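PDB 2OZ8: Mll7089 protein from Mesorhizobium loti, which is a putative mandelate racemase of unconfirmed function, probably a magnesium-binding hydro-lyase of the enolase superfamily. Local coordinates for residues F54-E62 with E357-A365; F13-I21 with G370-L378. All blocks are in the same frame, centred on the assembly; numbering follows the deposited sequence.

Both contacts tie the C-terminal tail back to the N-terminal part of the chain. Along the sequence the order is 13-21, 54-62, 357-365, 370-378, with contact 1 nested inside the loop that contact 2 closes; the parallel strands and helices of the barrel lie between the paired segments. The centres of the two contacts are about 16 Å apart, on the same side of the chain's centre. Contact 1 joins the tail to the start of helix 60-70, whereas in contact 2 the tail runs along strand 5-17 of the antiparallel sheet and the corner after it. The two meet where Gln14 NE2 probably donates to Leu364 O, at 2.8 Å. The tail thus runs along the N-terminal domain after the barrel is complete.

Contact 1: residues F54-E62 with E357-A365; sequences FNPLPDQQE and EWSRPRRLA
Asp59, at the N-cap position of helix 60-70, and Gln60, in its first turn, dock the tail onto the N-terminal capping domain characteristic of the enolase superfamily. The firm part is a pair of backbone-anchored bonds: Gln60 N donates to Pro361 O over 2.7 Å, and Asp59 OD1 receives Arg363 N at the same 2.7 Å, nearly straight at 167°. With CG anti to the carbonyl carbon (chi1 -69°), the Asp59 carboxylate reaches the tail's backbone and makes no capping bond to its own helix. Beside it, Gln60 CB lies alongside Pro361 CB, and Gln60 OE1 accepts from Arg12 N of strand 5-17. The aliphatic part of Arg363 passes Leu57 O and places CD 4.1 Å from Pro56 CG; a bend at chi3 then brings NH1 near Pro58 CA, and the guanidinium continues to a salt bridge with Glu62 of the second subunit, so this contact also takes part in the subunit interface. The solvent side, at Arg362, is looser. There the guanidinium meets the carboxylate with the two planes 69° apart, and Arg362 NH1 forms a salt bridge with Asp59 OD1 at 3.0 Å, but the hydrogen bond within it is weak.

Contact 2: residues F13-I21 with G370-L378; sequences FQFARDRVI and GAAPENPRL
Asn375 ND2 is held by two acceptors, Asp18 OD2 at 3.0 Å and Phe320 O; it comes to OD2 from above the carboxylate plane, while OD2 lies near the plane of the amide. The Asp18 carboxylate is set there by chi1 of 66°, which puts CG between the backbone N and the carbonyl carbon. Asn375 OD1 takes Arg377 N in an Asx turn, so three bonds hold the amide's rotation. An alanine in place of Asn375 would probably leave Asp18 OD2 and Phe320 O without this shared donor and set the turn free to shift. Next to the carboxylate, Leu378 CD1 packs 3.7 Å from Arg19 NE; Arg19 itself reaches Ser319 O. Here the tail follows strand 5-17 in the antiparallel sheet of the N-terminal domain and the corner at Asp18 and Arg19, and both Arg19 and Leu378 touch Leu152 of barrel helix 146-158. Further back, Ala372 CB sits 3.4 Å from Ala16 O, and Pro373 crosses the Phe15 side chain at about a right angle, its CD 3.5 Å from Phe15 CD1. A water bridges the two segments, accepting from Ala16 N at 3.1 Å and donating to Ala371 O.

Contact 1: residues F54-E62 with E357-A365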
ATOM      1  N   PHE A  54     -32.270  24.363  -1.699  1.00 56.04           N
ATOM      2  CA  PHE A  54     -32.279  24.989  -0.387  1.00 58.90           C
ATOM      3  C   PHE A  54     -32.727  26.436  -0.463  1.00 59.13           C
ATOM      4  O   PHE A  54     -33.394  26.925   0.448  1.00 59.92           O
ATOM      5  CB  PHE A  54     -30.898  24.894   0.298  1.00 60.52           C
ATOM      6  CG  PHE A  54     -30.157  23.598   0.019  1.00 63.86           C
ATOM      7  CD1 PHE A  54     -30.638  22.375   0.505  1.00 65.99           C
ATOM      8  CD2 PHE A  54     -28.976  23.604  -0.751  1.00 66.88           C
ATOM      9  CE1 PHE A  54     -29.959  21.172   0.233  1.00 66.37           C
ATOM     10  CE2 PHE A  54     -28.284  22.408  -1.028  1.00 67.45           C
ATOM     11  CZ  PHE A  54     -28.785  21.187  -0.524  1.00 65.48           C
ATOM     12  N   ASN A  55     -32.335  27.119  -1.538  1.00 58.78           N
ATOM     13  CA  ASN A  55     -32.699  28.505  -1.786  1.00 57.89           C
ATOM     14  C   ASN A  55     -33.677  28.641  -2.976  1.00 56.04           C
ATOM     15  O   ASN A  55     -33.639  27.828  -3.910  1.00 55.89           O
ATOM     16  CB  ASN A  55     -31.422  29.316  -2.047  1.00 59.14           C
ATOM     17  CG  ASN A  55     -30.830  29.916  -0.756  1.00 65.03           C
ATOM     18  OD1 ASN A  55     -30.590  29.213   0.240  1.00 66.52           O
ATOM     19  ND2 ASN A  55     -30.612  31.252  -0.768  1.00 71.33           N
ATOM     20  N   PRO A  56     -34.535  29.685  -2.976  1.00 53.54           N
ATOM     21  CA  PRO A  56     -35.368  29.826  -4.170  1.00 51.47           C
ATOM     22  C   PRO A  56     -34.523  30.350  -5.329  1.00 49.86           C
ATOM     23  O   PRO A  56     -33.400  30.813  -5.120  1.00 48.04           O
ATOM     24  CB  PRO A  56     -36.437  30.870  -3.770  1.00 51.23           C
ATOM     25  CG  PRO A  56     -36.071  31.333  -2.402  1.00 52.37           C
ATOM     26  CD  PRO A  56     -34.760  30.755  -1.989  1.00 53.14           C
ATOM     27  N   LEU A  57     -35.070  30.257  -6.535  1.00 47.70           N
ATOM     28  CA  LEU A  57     -34.412  30.800  -7.704  1.00 46.76           C
ATOM     29  C   LEU A  57     -34.466  32.321  -7.698  1.00 45.67           C
ATOM     30  O   LEU A  57     -35.408  32.902  -7.174  1.00 46.17           O
ATOM     31  CB  LEU A  57     -35.056  30.241  -8.974  1.00 46.20           C
ATOM     32  CG  LEU A  57     -34.686  28.799  -9.284  1.00 46.45           C
ATOM     33  CD1 LEU A  57     -35.504  28.275 -10.431  1.00 45.27           C
ATOM     34  CD2 LEU A  57     -33.205  28.720  -9.605  1.00 45.78           C
ATOM     35  N   PRO A  58     -33.467  32.979  -8.286  1.00 44.77           N
ATOM     36  CA  PRO A  58     -33.695  34.404  -8.468  1.00 45.07           C
ATOM     37  C   PRO A  58     -34.807  34.643  -9.525  1.00 45.29           C
ATOM     38  O   PRO A  58     -35.429  33.668 -10.015  1.00 44.84           O
ATOM     39  CB  PRO A  58     -32.332  34.926  -8.949  1.00 45.00           C
ATOM     40  CG  PRO A  58     -31.666  33.764  -9.560  1.00 44.85           C
ATOM     41  CD  PRO A  58     -32.166  32.547  -8.813  1.00 44.90           C
ATOM     42  N   ASP A  59     -35.056  35.913  -9.864  1.00 45.20           N
ATOM     43  CA  ASP A  59     -36.090  36.268 -10.859  1.00 45.71           C
ATOM     44  C   ASP A  59     -35.806  35.659 -12.225  1.00 44.56           C
ATOM     45  O   ASP A  59     -34.650  35.496 -12.595  1.00 44.02           O
ATOM     46  CB  ASP A  59     -36.167  37.774 -11.017  1.00 46.27           C
ATOM     47  CG  ASP A  59     -36.710  38.456  -9.806  1.00 49.94           C
ATOM     48  OD1 ASP A  59     -37.349  37.810  -8.941  1.00 54.42           O
ATOM     49  OD2 ASP A  59     -36.483  39.673  -9.712  1.00 57.82           O
ATOM     50  N   GLN A  60     -36.856  35.331 -12.956  1.00 44.22           N
ATOM     51  CA  GLN A  60     -36.737  34.806 -14.306  1.00 45.70           C
ATOM     52  C   GLN A  60     -35.644  35.586 -15.017  1.00 45.46           C
ATOM     53  O   GLN A  60     -34.794  34.991 -15.644  1.00 46.45           O
ATOM     54  CB  GLN A  60     -38.074  34.957 -15.060  1.00 45.46           C
ATOM     55  CG  GLN A  60     -38.331  34.024 -16.243  1.00 46.24           C
ATOM     56  CD  GLN A  60     -39.870  33.757 -16.496  1.00 49.86           C
ATOM     57  OE1 GLN A  60     -40.612  33.070 -15.685  1.00 48.14           O
ATOM     58  NE2 GLN A  60     -40.346  34.277 -17.649  1.00 51.66           N
ATOM     59  N   GLN A  61     -35.651  36.909 -14.879  1.00 45.47           N
ATOM     60  CA  GLN A  61     -34.723  37.775 -15.576  1.00 45.93           C
ATOM     61  C   GLN A  61     -33.253  37.580 -15.114  1.00 45.04           C
ATOM     62  O   GLN A  61     -32.319  37.678 -15.922  1.00 44.37           O
ATOM     63  CB  GLN A  61     -35.176  39.257 -15.451  1.00 45.86           C
ATOM     64  CG  GLN A  61     -34.463  40.254 -16.411  1.00 47.09           C
ATOM     65  CD  GLN A  61     -34.790  41.751 -16.130  1.00 48.48           C
ATOM     66  OE1 GLN A  61     -35.896  42.248 -16.406  1.00 48.16           O
ATOM     67  NE2 GLN A  61     -33.805  42.472 -15.624  1.00 53.55           N
ATOM     68  N   GLU A  62     -33.054  37.351 -13.814  1.00 44.09           N
ATOM     69  CA  GLU A  62     -31.733  37.096 -13.292  1.00 43.88           C
ATOM     70  C   GLU A  62     -31.212  35.751 -13.900  1.00 44.03           C
ATOM     71  O   GLU A  62     -30.086  35.696 -14.399  1.00 43.32           O
ATOM     72  CB  GLU A  62     -31.753  37.128 -11.759  1.00 43.27           C
ATOM     73  CG  GLU A  62     -30.392  37.139 -11.038  1.00 45.25           C
ATOM     74  CD  GLU A  62     -29.317  38.132 -11.613  1.00 50.38           C
ATOM     75  OE1 GLU A  62     -29.632  39.198 -12.247  1.00 49.43           O
ATOM     76  OE2 GLU A  62     -28.123  37.815 -11.423  1.00 49.55           O
ATOM     77  N   GLU A 357     -50.710  29.425 -16.109  1.00 57.55           N
ATOM     78  CA  GLU A 357     -51.217  29.461 -14.732  1.00 57.48           C
ATOM     79  C   GLU A 357     -50.095  29.561 -13.722  1.00 54.33           C
ATOM     80  O   GLU A 357     -50.202  30.328 -12.757  1.00 54.63           O
ATOM     81  CB  GLU A 357     -52.123  28.244 -14.435  1.00 57.73           C
ATOM     82  CG  GLU A 357     -53.439  28.264 -15.275  1.00 61.84           C
ATOM     83  CD  GLU A 357     -54.278  26.965 -15.192  1.00 62.76           C
ATOM     84  OE1 GLU A 357     -53.809  25.957 -14.569  1.00 65.91           O
ATOM     85  OE2 GLU A 357     -55.417  26.975 -15.755  1.00 66.22           O
ATOM     86  N   TRP A 358     -49.000  28.832 -13.957  1.00 51.07           N
ATOM     87  CA  TRP A 358     -48.009  28.613 -12.892  1.00 48.07           C
ATOM     88  C   TRP A 358     -46.696  29.389 -12.983  1.00 47.21           C
ATOM     89  O   TRP A 358     -45.872  29.351 -12.043  1.00 47.57           O
ATOM     90  CB  TRP A 358     -47.775  27.118 -12.658  1.00 46.27           C
ATOM     91  CG  TRP A 358     -48.986  26.413 -12.073  1.00 44.49           C
ATOM     92  CD1 TRP A 358     -49.862  25.574 -12.736  1.00 42.09           C
ATOM     93  CD2 TRP A 358     -49.459  26.484 -10.712  1.00 42.39           C
ATOM     94  NE1 TRP A 358     -50.839  25.127 -11.865  1.00 40.58           N
ATOM     95  CE2 TRP A 358     -50.615  25.666 -10.624  1.00 41.32           C
ATOM     96  CE3 TRP A 358     -48.999  27.138  -9.550  1.00 42.92           C
ATOM     97  CZ2 TRP A 358     -51.307  25.487  -9.435  1.00 43.63           C
ATOM     98  CZ3 TRP A 358     -49.684  26.974  -8.376  1.00 40.87           C
ATOM     99  CH2 TRP A 358     -50.834  26.166  -8.322  1.00 44.60           C
ATOM    100  N   SER A 359     -46.482  30.111 -14.082  1.00 46.40           N
ATOM    101  CA  SER A 359     -45.224  30.870 -14.227  1.00 46.16           C
ATOM    102  C   SER A 359     -45.096  31.872 -13.080  1.00 45.53           C
ATOM    103  O   SER A 359     -46.091  32.508 -12.713  1.00 44.96           O
ATOM    104  CB  SER A 359     -45.195  31.579 -15.575  1.00 46.34           C
ATOM    105  OG  SER A 359     -44.047  32.412 -15.733  1.00 48.38           O
ATOM    106  N   ARG A 360     -43.918  31.979 -12.471  1.00 45.22           N
ATOM    107  CA  ARG A 360     -43.677  33.033 -11.421  1.00 45.46           C
ATOM    108  C   ARG A 360     -42.331  33.703 -11.626  1.00 45.66           C
ATOM    109  O   ARG A 360     -41.348  33.306 -11.011  1.00 46.25           O
ATOM    110  CB  ARG A 360     -43.682  32.510  -9.959  1.00 45.32           C
ATOM    111  CG  ARG A 360     -44.836  31.667  -9.467  1.00 46.55           C
ATOM    112  CD  ARG A 360     -46.060  32.478  -9.219  1.00 51.80           C
ATOM    113  NE  ARG A 360     -47.212  31.618  -8.932  1.00 55.71           N
ATOM    114  CZ  ARG A 360     -48.270  31.462  -9.732  1.00 55.04           C
ATOM    115  NH1 ARG A 360     -48.351  32.095 -10.898  1.00 51.47           N
ATOM    116  NH2 ARG A 360     -49.250  30.647  -9.354  1.00 55.84           N
ATOM    117  N   PRO A 361     -42.294  34.759 -12.443  1.00 45.99           N
ATOM    118  CA  PRO A 361     -41.037  35.409 -12.861  1.00 45.56           C
ATOM    119  C   PRO A 361     -40.301  36.058 -11.697  1.00 45.23           C
ATOM    120  O   PRO A 361     -39.083  36.281 -11.762  1.00 44.28           O
ATOM    121  CB  PRO A 361     -41.530  36.516 -13.827  1.00 45.39           C
ATOM    122  CG  PRO A 361     -42.919  36.096 -14.215  1.00 45.17           C
ATOM    123  CD  PRO A 361     -43.486  35.423 -13.028  1.00 45.59           C
ATOM    124  N   ARG A 362     -41.053  36.389 -10.662  1.00 45.42           N
ATOM    125  CA  ARG A 362     -40.552  37.246  -9.595  1.00 46.37           C
ATOM    126  C   ARG A 362     -40.519  36.420  -8.324  1.00 45.87           C
ATOM    127  O   ARG A 362     -41.506  35.700  -8.013  1.00 46.86           O
ATOM    128  CB  ARG A 362     -41.440  38.492  -9.470  1.00 47.46           C
ATOM    129  CG  ARG A 362     -41.288  39.322  -8.163  1.00 50.98           C
ATOM    130  CD  ARG A 362     -40.348  40.508  -8.333  1.00 55.57           C
ATOM    131  NE  ARG A 362     -39.901  40.996  -7.030  1.00 60.49           N
ATOM    132  CZ  ARG A 362     -39.068  40.338  -6.220  1.00 64.02           C
ATOM    133  NH1 ARG A 362     -38.559  39.164  -6.579  1.00 65.87           N
ATOM    134  NH2 ARG A 362     -38.721  40.861  -5.052  1.00 65.51           N
ATOM    135  N   ARG A 363     -39.360  36.445  -7.659  1.00 44.30           N
ATOM    136  CA  ARG A 363     -39.127  35.663  -6.448  1.00 43.51           C
ATOM    137  C   ARG A 363     -40.097  36.084  -5.331  1.00 43.42           C
ATOM    138  O   ARG A 363     -40.140  37.268  -4.955  1.00 43.73           O
ATOM    139  CB  ARG A 363     -37.649  35.746  -5.984  1.00 43.47           C
ATOM    140  CG  ARG A 363     -37.339  34.977  -4.614  1.00 43.67           C
ATOM    141  CD  ARG A 363     -35.840  34.994  -4.224  1.00 42.13           C
ATOM    142  NE  ARG A 363     -35.309  36.347  -4.259  1.00 40.57           N
ATOM    143  CZ  ARG A 363     -34.107  36.721  -4.714  1.00 41.47           C
ATOM    144  NH1 ARG A 363     -33.210  35.826  -5.152  1.00 40.32           N
ATOM    145  NH2 ARG A 363     -33.788  38.019  -4.697  1.00 38.42           N
ATOM    146  N   LEU A 364     -40.858  35.115  -4.804  1.00 42.51           N
ATOM    147  CA  LEU A 364     -41.827  35.386  -3.750  1.00 41.35           C
ATOM    148  C   LEU A 364     -41.379  34.939  -2.372  1.00 41.44           C
ATOM    149  O   LEU A 364     -40.563  34.058  -2.230  1.00 43.02           O
ATOM    150  CB  LEU A 364     -43.174  34.737  -4.090  1.00 40.74           C
ATOM    151  CG  LEU A 364     -43.886  35.176  -5.404  1.00 42.10           C
ATOM    152  CD1 LEU A 364     -45.191  34.385  -5.759  1.00 34.87           C
ATOM    153  CD2 LEU A 364     -44.138  36.705  -5.456  1.00 40.19           C
ATOM    154  N   ALA A 365     -41.950  35.531  -1.335  1.00 41.45           N
ATOM    155  CA  ALA A 365     -41.841  34.996  -0.011  1.00 40.66           C
ATOM    156  C   ALA A 365     -42.641  33.695   0.004  1.00 41.17           C
ATOM    157  O   ALA A 365     -43.528  33.500  -0.814  1.00 41.26           O
ATOM    158  CB  ALA A 365     -42.379  36.008   0.980  1.00 39.57           C
TER

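Contact 2: residues F13-I21 with G370-L378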
ATOM      1  N   PHE A  13     -40.708  28.753 -12.046  1.00 38.94           N
ATOM      2  CA  PHE A  13     -41.777  28.269 -11.162  1.00 38.83           C
ATOM      3  C   PHE A  13     -41.357  28.332  -9.659  1.00 39.79           C
ATOM      4  O   PHE A  13     -40.173  28.166  -9.283  1.00 40.52           O
ATOM      5  CB  PHE A  13     -42.175  26.840 -11.541  1.00 38.80           C
ATOM      6  CG  PHE A  13     -42.610  26.682 -13.001  1.00 39.22           C
ATOM      7  CD1 PHE A  13     -43.911  26.966 -13.394  1.00 39.42           C
ATOM      8  CD2 PHE A  13     -41.707  26.282 -13.971  1.00 40.02           C
ATOM      9  CE1 PHE A  13     -44.309  26.855 -14.725  1.00 39.02           C
ATOM     10  CE2 PHE A  13     -42.093  26.161 -15.299  1.00 39.06           C
ATOM     11  CZ  PHE A  13     -43.397  26.452 -15.673  1.00 39.12           C
ATOM     12  N   GLN A  14     -42.314  28.590  -8.787  1.00 39.31           N
ATOM     13  CA  GLN A  14     -42.033  28.618  -7.357  1.00 38.37           C
ATOM     14  C   GLN A  14     -43.395  28.326  -6.713  1.00 38.48           C
ATOM     15  O   GLN A  14     -44.275  29.176  -6.735  1.00 38.68           O
ATOM     16  CB  GLN A  14     -41.472  29.964  -6.903  1.00 37.22           C
ATOM     17  CG  GLN A  14     -41.182  30.043  -5.371  1.00 37.60           C
ATOM     18  CD  GLN A  14     -40.758  31.450  -4.870  1.00 37.53           C
ATOM     19  OE1 GLN A  14     -40.553  32.388  -5.640  1.00 40.32           O
ATOM     20  NE2 GLN A  14     -40.646  31.583  -3.581  1.00 33.41           N
ATOM     21  N   PHE A  15     -43.567  27.116  -6.188  1.00 38.23           N
ATOM     22  CA  PHE A  15     -44.855  26.675  -5.659  1.00 38.48           C
ATOM     23  C   PHE A  15     -44.762  25.803  -4.413  1.00 38.58           C
ATOM     24  O   PHE A  15     -43.740  25.186  -4.168  1.00 38.84           O
ATOM     25  CB  PHE A  15     -45.656  25.967  -6.737  1.00 37.08           C
ATOM     26  CG  PHE A  15     -44.947  24.783  -7.393  1.00 38.44           C
ATOM     27  CD1 PHE A  15     -45.228  23.459  -6.985  1.00 38.20           C
ATOM     28  CD2 PHE A  15     -44.065  24.972  -8.476  1.00 38.47           C
ATOM     29  CE1 PHE A  15     -44.670  22.329  -7.663  1.00 37.08           C
ATOM     30  CE2 PHE A  15     -43.458  23.871  -9.141  1.00 35.90           C
ATOM     31  CZ  PHE A  15     -43.774  22.536  -8.723  1.00 38.78           C
ATOM     32  N   ALA A  16     -45.850  25.768  -3.640  1.00 39.04           N
ATOM     33  CA  ALA A  16     -45.981  24.923  -2.444  1.00 38.57           C
ATOM     34  C   ALA A  16     -46.090  23.465  -2.831  1.00 38.59           C
ATOM     35  O   ALA A  16     -46.654  23.124  -3.897  1.00 38.24           O
ATOM     36  CB  ALA A  16     -47.210  25.333  -1.599  1.00 37.95           C
ATOM     37  N   ARG A  17     -45.532  22.614  -1.965  1.00 38.89           N
ATOM     38  CA  ARG A  17     -45.668  21.161  -2.086  1.00 40.10           C
ATOM     39  C   ARG A  17     -46.956  20.706  -1.418  1.00 40.41           C
ATOM     40  O   ARG A  17     -47.514  21.424  -0.603  1.00 39.94           O
ATOM     41  CB  ARG A  17     -44.474  20.453  -1.436  1.00 39.55           C
ATOM     42  CG  ARG A  17     -43.204  20.554  -2.261  1.00 40.17           C
ATOM     43  CD  ARG A  17     -42.019  19.925  -1.518  1.00 37.70           C
ATOM     44  NE  ARG A  17     -40.762  20.160  -2.221  1.00 35.31           N
ATOM     45  CZ  ARG A  17     -40.243  19.331  -3.119  1.00 36.95           C
ATOM     46  NH1 ARG A  17     -40.869  18.202  -3.453  1.00 37.39           N
ATOM     47  NH2 ARG A  17     -39.093  19.635  -3.694  1.00 37.64           N
ATOM     48  N   ASP A  18     -47.396  19.502  -1.765  1.00 41.90           N
ATOM     49  CA  ASP A  18     -48.529  18.861  -1.106  1.00 43.93           C
ATOM     50  C   ASP A  18     -48.231  18.217   0.267  1.00 44.11           C
ATOM     51  O   ASP A  18     -49.156  17.928   1.014  1.00 45.12           O
ATOM     52  CB  ASP A  18     -49.209  17.862  -2.054  1.00 43.81           C
ATOM     53  CG  ASP A  18     -48.328  16.664  -2.416  1.00 49.04           C
ATOM     54  OD1 ASP A  18     -47.055  16.775  -2.530  1.00 50.10           O
ATOM     55  OD2 ASP A  18     -48.953  15.577  -2.595  1.00 51.14           O
ATOM     56  N   ARG A  19     -46.957  18.022   0.598  1.00 43.95           N
ATOM     57  CA  ARG A  19     -46.525  17.473   1.882  1.00 43.31           C
ATOM     58  C   ARG A  19     -45.135  18.026   2.152  1.00 42.94           C
ATOM     59  O   ARG A  19     -44.458  18.472   1.219  1.00 43.27           O
ATOM     60  CB  ARG A  19     -46.443  15.940   1.803  1.00 43.65           C
ATOM     61  CG  ARG A  19     -45.244  15.411   1.026  1.00 42.29           C
ATOM     62  CD  ARG A  19     -45.232  13.893   0.828  1.00 44.84           C
ATOM     63  NE  ARG A  19     -45.107  13.588  -0.601  1.00 46.13           N
ATOM     64  CZ  ARG A  19     -44.138  12.930  -1.213  1.00 42.52           C
ATOM     65  NH1 ARG A  19     -43.123  12.356  -0.606  1.00 43.91           N
ATOM     66  NH2 ARG A  19     -44.253  12.790  -2.498  1.00 49.88           N
ATOM     67  N   VAL A  20     -44.686  17.964   3.402  1.00 42.09           N
ATOM     68  CA  VAL A  20     -43.280  18.247   3.698  1.00 41.69           C
ATOM     69  C   VAL A  20     -42.415  17.081   3.236  1.00 41.28           C
ATOM     70  O   VAL A  20     -42.774  15.898   3.477  1.00 40.38           O
ATOM     71  CB  VAL A  20     -43.014  18.544   5.223  1.00 41.92           C
ATOM     72  CG1 VAL A  20     -41.533  18.877   5.471  1.00 41.47           C
ATOM     73  CG2 VAL A  20     -43.834  19.740   5.682  1.00 42.81           C
ATOM     74  N   ILE A  21     -41.310  17.418   2.543  1.00 39.93           N
ATOM     75  CA  ILE A  21     -40.289  16.425   2.189  1.00 39.04           C
ATOM     76  C   ILE A  21     -39.009  16.665   2.969  1.00 38.69           C
ATOM     77  O   ILE A  21     -38.752  17.758   3.418  1.00 38.73           O
ATOM     78  CB  ILE A  21     -39.926  16.366   0.670  1.00 38.70           C
ATOM     79  CG1 ILE A  21     -39.136  17.609   0.235  1.00 38.56           C
ATOM     80  CG2 ILE A  21     -41.139  16.026  -0.157  1.00 38.12           C
ATOM     81  CD1 ILE A  21     -38.428  17.468  -1.074  1.00 37.98           C
ATOM     82  N   GLY A 370     -49.561  30.543  -2.216  1.00 42.46           N
ATOM     83  CA  GLY A 370     -50.856  29.980  -2.514  1.00 43.52           C
ATOM     84  C   GLY A 370     -50.935  28.469  -2.387  1.00 44.52           C
ATOM     85  O   GLY A 370     -49.985  27.798  -1.966  1.00 44.97           O
ATOM     86  N   ALA A 371     -52.089  27.930  -2.765  1.00 45.18           N
ATOM     87  CA  ALA A 371     -52.349  26.494  -2.706  1.00 44.91           C
ATOM     88  C   ALA A 371     -51.288  25.712  -3.512  1.00 44.75           C
ATOM     89  O   ALA A 371     -50.792  26.205  -4.509  1.00 45.38           O
ATOM     90  CB  ALA A 371     -53.743  26.214  -3.235  1.00 43.77           C
ATOM     91  N   ALA A 372     -50.961  24.497  -3.071  1.00 45.01           N
ATOM     92  CA  ALA A 372     -50.072  23.582  -3.817  1.00 43.93           C
ATOM     93  C   ALA A 372     -50.776  23.170  -5.072  1.00 43.74           C
ATOM     94  O   ALA A 372     -51.965  23.020  -5.038  1.00 44.50           O
ATOM     95  CB  ALA A 372     -49.791  22.371  -2.994  1.00 42.76           C
ATOM     96  N   PRO A 373     -50.064  23.024  -6.211  1.00 44.30           N
ATOM     97  CA  PRO A 373     -50.714  22.263  -7.302  1.00 44.24           C
ATOM     98  C   PRO A 373     -51.213  20.916  -6.797  1.00 46.08           C
ATOM     99  O   PRO A 373     -50.571  20.293  -5.938  1.00 46.03           O
ATOM    100  CB  PRO A 373     -49.597  22.057  -8.306  1.00 43.18           C
ATOM    101  CG  PRO A 373     -48.605  23.077  -8.008  1.00 42.92           C
ATOM    102  CD  PRO A 373     -48.741  23.551  -6.602  1.00 42.89           C
ATOM    103  N   GLU A 374     -52.354  20.464  -7.302  1.00 48.32           N
ATOM    104  CA  GLU A 374     -52.930  19.180  -6.852  1.00 51.30           C
ATOM    105  C   GLU A 374     -51.991  18.024  -7.256  1.00 49.55           C
ATOM    106  O   GLU A 374     -51.248  18.143  -8.220  1.00 49.64           O
ATOM    107  CB  GLU A 374     -54.387  18.994  -7.367  1.00 50.84           C
ATOM    108  CG  GLU A 374     -55.407  19.883  -6.589  1.00 56.94           C
ATOM    109  CD  GLU A 374     -56.887  19.887  -7.140  1.00 57.19           C
ATOM    110  OE1 GLU A 374     -57.707  20.706  -6.614  1.00 63.38           O
ATOM    111  OE2 GLU A 374     -57.230  19.080  -8.053  1.00 62.33           O
ATOM    112  N   ASN A 375     -52.004  16.941  -6.491  1.00 49.27           N
ATOM    113  CA  ASN A 375     -51.121  15.807  -6.723  1.00 48.81           C
ATOM    114  C   ASN A 375     -51.881  14.495  -6.907  1.00 49.10           C
ATOM    115  O   ASN A 375     -52.094  13.739  -5.947  1.00 49.17           O
ATOM    116  CB  ASN A 375     -50.048  15.664  -5.636  1.00 47.59           C
ATOM    117  CG  ASN A 375     -48.938  14.661  -6.040  1.00 49.18           C
ATOM    118  OD1 ASN A 375     -48.974  14.079  -7.135  1.00 47.49           O
ATOM    119  ND2 ASN A 375     -47.965  14.448  -5.149  1.00 48.04           N
ATOM    120  N   PRO A 376     -52.258  14.210  -8.154  1.00 48.76           N
ATOM    121  CA  PRO A 376     -52.974  13.004  -8.497  1.00 49.09           C
ATOM    122  C   PRO A 376     -52.175  11.700  -8.281  1.00 49.44           C
ATOM    123  O   PRO A 376     -52.734  10.605  -8.430  1.00 49.77           O
ATOM    124  CB  PRO A 376     -53.320  13.197  -9.988  1.00 49.69           C
ATOM    125  CG  PRO A 376     -52.421  14.294 -10.505  1.00 49.00           C
ATOM    126  CD  PRO A 376     -51.973  15.089  -9.308  1.00 49.36           C
ATOM    127  N   ARG A 377     -50.895  11.815  -7.931  1.00 49.37           N
ATOM    128  CA  ARG A 377     -50.000  10.640  -7.813  1.00 49.19           C
ATOM    129  C   ARG A 377     -50.086  10.110  -6.385  1.00 49.53           C
ATOM    130  O   ARG A 377     -49.594   9.023  -6.072  1.00 48.85           O
ATOM    131  CB  ARG A 377     -48.526  10.993  -8.191  1.00 48.02           C
ATOM    132  CG  ARG A 377     -48.307  11.402  -9.673  1.00 47.01           C
ATOM    133  CD  ARG A 377     -48.683  10.325 -10.739  1.00 40.55           C
ATOM    134  NE  ARG A 377     -47.819   9.148 -10.729  1.00 39.51           N
ATOM    135  CZ  ARG A 377     -46.610   9.073 -11.305  1.00 40.94           C
ATOM    136  NH1 ARG A 377     -45.921   7.946 -11.234  1.00 41.65           N
ATOM    137  NH2 ARG A 377     -46.072  10.105 -11.951  1.00 36.73           N
ATOM    138  N   LEU A 378     -50.697  10.931  -5.539  1.00 50.39           N
ATOM    139  CA  LEU A 378     -51.037  10.601  -4.173  1.00 52.14           C
ATOM    140  C   LEU A 378     -52.581  10.631  -3.934  1.00 53.82           C
ATOM    141  O   LEU A 378     -53.337  11.198  -4.739  1.00 54.68           O
ATOM    142  CB  LEU A 378     -50.308  11.563  -3.243  1.00 51.77           C
ATOM    143  CG  LEU A 378     -48.874  11.198  -2.822  1.00 51.07           C
ATOM    144  CD1 LEU A 378     -48.362  12.169  -1.767  1.00 51.05           C
ATOM    145  CD2 LEU A 378     -48.802   9.795  -2.232  1.00 50.89           C
TER
HETATM  146  O   HOH W   1     -48.414  27.132  -4.782  1.00 38.09           O